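Local coordinates for Lmo0488 protein (Listeria monocytogenes serovar 1/2a, PDB 5TED) that binds shikimate in its effector-binding domain and, as a LysR-type transcriptional regulator, activates genes of protocatechuate biosynthesis, at residues I131-E136 with V142-V147; S152-P155 with S159-H162. All blocks are in the same frame, centred on the assembly; numbering follows the deposited sequence.

How the contacts relate
Contact 1 (131-136 with 142-147) and contact 2 (152-155 with 159-162) follow in series along the chain, their centres about 11 Å apart in the effector-binding domain. Strand 130-135 pairs parallel with 104-108 in a two-strand sheet; strand 152-155 pairs antiparallel with 69-84 in the mixed sheet. Helix 138-146 lies between them in the chain and joins the contacts: Val142 CG2 is 3.7 Å from Leu160 CD2, and Val145 CG2 is 3.7 Å from Ser152 OG. The helix thus serves both contacts, giving a continuous buried core. Each contact includes a segment with a shikimate-pocket residue, Glu136 in 131-136 and Pro155 in 152-155.

Contact 1: residues I131-E136 with V142-V147; sequences IGCYVE and VGLVSV. With SKM ((3R,4S,5R)-3,4,5-trihydroxycyclohex-1-ene-1-carboxylic acid), chain D.
Leu144 of helix 138-146 meets Cys133 and Val135 of strand 130-135, and a single methyl group, CD1, makes both contacts. At Leu144, chi1 (-70°) turns CG away from the carbonyl carbon and chi2 (163°) extends CD1 toward the strand. Leu144 CD1 lies 3.8 Å from Val135 CG1 and, more loosely, 4.3 Å from Cys133 SG. These two residues are two apart, so their side chains project from the same face of the strand; Tyr134 between them points away. Seen from CD1, the lines to the two atoms diverge widely, so one methyl touches two neighbouring side chains from different directions. The side chains of Val135 and Leu144 run past each other in opposite senses, and Ile106 of the neighbouring parallel strand touches all three residues.

Strand and helix succeed each other as a beta-alpha unit of the periplasmic-binding-protein-like fold, and strand 104-108, helix 115-124 and strand 130-135 form a beta-alpha-beta crossover. In the second subunit, Phe38 covers Val135 and Leu144, and the sheet continues there through a parallel ladder at Cys133 and Tyr134. Farther along the helix, Ser146 OG is hydrogen-bonded to Asn164 N. At the strand's exit, shikimate O7 donates a 2.8 Å hydrogen bond to Glu136 O, with about 153° between the Glu136 C=O bond and the line to O7.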
# COMPACT_ATOMS: atom_id res chain seq x y z
N ILE A 131 -19.10 -4.50 -11.79
CA ILE A 131 -17.87 -4.68 -11.03
C ILE A 131 -17.12 -5.89 -11.57
O ILE A 131 -17.63 -7.02 -11.51
CB ILE A 131 -18.15 -4.82 -9.53
CG1 ILE A 131 -18.75 -3.50 -9.03
CG2 ILE A 131 -16.85 -5.13 -8.79
CD1 ILE A 131 -19.36 -3.58 -7.63
N GLY A 132 -15.93 -5.66 -12.10
CA GLY A 132 -15.10 -6.71 -12.64
C GLY A 132 -14.26 -7.38 -11.58
O GLY A 132 -14.06 -8.60 -11.62
N CYS A 133 -13.77 -6.61 -10.60
CA CYS A 133 -12.94 -7.16 -9.54
C CYS A 133 -12.93 -6.19 -8.37
O CYS A 133 -13.37 -5.04 -8.48
CB CYS A 133 -11.51 -7.42 -10.02
SG CYS A 133 -10.61 -5.95 -10.59
N TYR A 134 -12.44 -6.67 -7.22
CA TYR A 134 -12.27 -5.81 -6.06
C TYR A 134 -10.79 -5.71 -5.70
O TYR A 134 -10.02 -6.66 -5.90
CB TYR A 134 -13.05 -6.33 -4.84
CG TYR A 134 -14.57 -6.31 -4.97
CD1 TYR A 134 -15.31 -5.18 -4.64
CD2 TYR A 134 -15.27 -7.43 -5.41
CE1 TYR A 134 -16.69 -5.17 -4.73
CE2 TYR A 134 -16.66 -7.43 -5.51
CZ TYR A 134 -17.36 -6.29 -5.18
OH TYR A 134 -18.73 -6.25 -5.27
N VAL A 135 -10.41 -4.55 -5.17
CA VAL A 135 -9.09 -4.33 -4.57
C VAL A 135 -9.28 -3.45 -3.35
O VAL A 135 -10.26 -2.70 -3.23
CB VAL A 135 -8.05 -3.67 -5.53
CG1 VAL A 135 -8.21 -4.17 -6.95
CG2 VAL A 135 -8.15 -2.17 -5.48
N GLU A 136 -8.31 -3.51 -2.44
CA GLU A 136 -8.35 -2.69 -1.23
C GLU A 136 -7.48 -1.45 -1.33
O GLU A 136 -7.94 -0.35 -1.02
CB GLU A 136 -7.93 -3.51 -0.01
CG GLU A 136 -7.92 -2.66 1.26
CD GLU A 136 -7.68 -3.48 2.52
OE1 GLU A 136 -6.55 -3.43 3.05
OE2 GLU A 136 -8.64 -4.18 2.96
N VAL A 142 -5.00 1.64 -9.35
CA VAL A 142 -4.55 2.33 -10.55
C VAL A 142 -3.62 1.43 -11.37
O VAL A 142 -3.58 1.52 -12.61
CB VAL A 142 -3.90 3.68 -10.21
CG1 VAL A 142 -2.63 3.51 -9.38
CG2 VAL A 142 -3.64 4.48 -11.50
N GLY A 143 -2.91 0.51 -10.72
CA GLY A 143 -2.11 -0.45 -11.46
C GLY A 143 -2.94 -1.23 -12.46
O GLY A 143 -2.56 -1.38 -13.63
N LEU A 144 -4.11 -1.71 -12.03
CA LEU A 144 -4.98 -2.47 -12.93
C LEU A 144 -5.66 -1.57 -13.96
O LEU A 144 -5.86 -2.00 -15.11
CB LEU A 144 -6.02 -3.26 -12.12
CG LEU A 144 -5.44 -4.42 -11.30
CD1 LEU A 144 -6.45 -4.86 -10.26
CD2 LEU A 144 -5.09 -5.59 -12.22
N VAL A 145 -6.00 -0.33 -13.59
CA VAL A 145 -6.57 0.57 -14.60
C VAL A 145 -5.55 0.80 -15.71
O VAL A 145 -5.90 0.86 -16.89
CB VAL A 145 -7.02 1.91 -13.99
CG1 VAL A 145 -7.57 2.79 -15.11
CG2 VAL A 145 -8.08 1.71 -12.95
N SER A 146 -4.27 0.90 -15.33
CA SER A 146 -3.21 1.21 -16.27
C SER A 146 -3.03 0.14 -17.34
O SER A 146 -2.53 0.44 -18.43
CB SER A 146 -1.90 1.39 -15.49
OG SER A 146 -0.92 2.06 -16.26
N VAL A 147 -3.45 -1.10 -17.07
CA VAL A 147 -3.45 -2.15 -18.08
C VAL A 147 -4.84 -2.33 -18.68
O VAL A 147 -5.13 -3.36 -19.30
CB VAL A 147 -2.87 -3.47 -17.55
CG1 VAL A 147 -1.40 -3.29 -17.15
CG2 VAL A 147 -3.68 -3.98 -16.37
O12 SKM D . -6.86 3.56 0.63
C8 SKM D . -8.04 2.95 0.12
C6 SKM D . -8.49 1.94 0.94
O7 SKM D . -9.68 1.34 0.42
C5 SKM D . -8.87 2.45 2.46
C4 SKM D . -9.77 3.61 2.47
C1 SKM D . -10.58 4.00 3.71
O2 SKM D . -10.78 3.12 4.61
O3 SKM D . -11.06 5.17 3.83
C10 SKM D . -9.84 4.54 1.16
C9 SKM D . -9.23 4.13 -0.06
O11 SKM D . -8.66 5.23 -0.65

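Contact 2: residues S152-P155 with S159-H162; sequences SIMP and SLAH
Leu160 sets its two methyl groups against different partners on strand 152-155, CD2 on the side chain of Met154 and CD1 on the backbone of Pro155. It contributes the largest buried area of the contact. Its side chain extends toward the strand from the 3-10 turn that includes 160-162. That turn is marked by the bond from His162 N to Ser159 O, 3.0 Å long.

Met154 has the next largest share. It leaves the strand with CG between N and C; this first torsion and an extended chi2 (-168°) bring SD to the leucine methyl, and the bend at chi3 (-58°) folds CE back against the same group. Leu160 CD2 is accordingly 4.0 Å from Met154 SD and 4.0 Å from Met154 CE. Phe108, Met141 and Val82 also touch the methionine, placing it in the core between the sheet and helix 138-146. Pro155 contributes through its carbonyl: Pro155 O lies 3.7 Å from Leu160 CD1, at about 128° to the C=O bond, while its ring comes within about 4 Å of bound shikimate.

Strand 152-155 pairs antiparallel with 69-84, and the turn covers this part of the sheet. At the turn's far end, His162 stacks on His162 of the second subunit. No hydrogen bond joins the two segments, so the evidence is for a purely van der Waals contact, fixed by shape rather than by bond direction.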
# COMPACT_ATOMS: atom_id res chain seq x y z
N SER A 152 -12.01 2.95 -12.75
CA SER A 152 -12.21 3.05 -11.31
C SER A 152 -12.69 4.45 -10.93
O SER A 152 -12.50 5.42 -11.67
CB SER A 152 -10.94 2.69 -10.54
OG SER A 152 -10.01 3.77 -10.59
N ILE A 153 -13.32 4.54 -9.76
CA ILE A 153 -13.53 5.79 -9.04
C ILE A 153 -12.69 5.72 -7.77
O ILE A 153 -12.76 4.74 -7.03
CB ILE A 153 -15.01 6.02 -8.71
CG1 ILE A 153 -15.20 7.29 -7.88
CG2 ILE A 153 -15.57 4.83 -7.94
CD1 ILE A 153 -16.67 7.64 -7.64
N MET A 154 -11.88 6.75 -7.52
CA MET A 154 -10.91 6.69 -6.43
C MET A 154 -10.49 8.10 -6.08
O MET A 154 -10.78 9.04 -6.82
CB MET A 154 -9.69 5.83 -6.80
CG MET A 154 -8.88 6.37 -7.96
SD MET A 154 -7.65 5.20 -8.61
CE MET A 154 -6.66 4.88 -7.14
N PRO A 155 -9.79 8.29 -4.96
CA PRO A 155 -9.30 9.63 -4.61
C PRO A 155 -8.26 10.10 -5.61
O PRO A 155 -7.43 9.33 -6.07
CB PRO A 155 -8.68 9.45 -3.22
CG PRO A 155 -9.03 8.10 -2.76
CD PRO A 155 -9.36 7.27 -3.98
N SER A 159 0.13 9.92 -7.31
CA SER A 159 0.69 8.83 -8.11
C SER A 159 -0.04 8.61 -9.43
O SER A 159 0.53 8.01 -10.34
CB SER A 159 0.66 7.55 -7.29
OG SER A 159 -0.67 7.21 -6.93
N LEU A 160 -1.29 9.07 -9.55
CA LEU A 160 -2.06 8.79 -10.77
C LEU A 160 -1.36 9.36 -12.01
O LEU A 160 -1.40 8.75 -13.08
CB LEU A 160 -3.48 9.37 -10.64
CG LEU A 160 -4.32 8.89 -9.44
CD1 LEU A 160 -5.75 9.48 -9.40
CD2 LEU A 160 -4.36 7.36 -9.33
N ALA A 161 -0.67 10.49 -11.86
CA ALA A 161 -0.01 11.12 -13.00
C ALA A 161 1.11 10.26 -13.60
O ALA A 161 1.55 10.56 -14.71
CB ALA A 161 0.54 12.48 -12.60
N HIS A 162 1.54 9.20 -12.91
CA HIS A 162 2.68 8.41 -13.36
C HIS A 162 2.28 7.03 -13.88
O HIS A 162 3.16 6.20 -14.15
CB HIS A 162 3.69 8.31 -12.21
CG HIS A 162 4.01 9.64 -11.63
ND1 HIS A 162 4.63 10.64 -12.35
CD2 HIS A 162 3.74 10.17 -10.41
CE1 HIS A 162 4.75 11.72 -11.59
NE2 HIS A 162 4.22 11.46 -10.41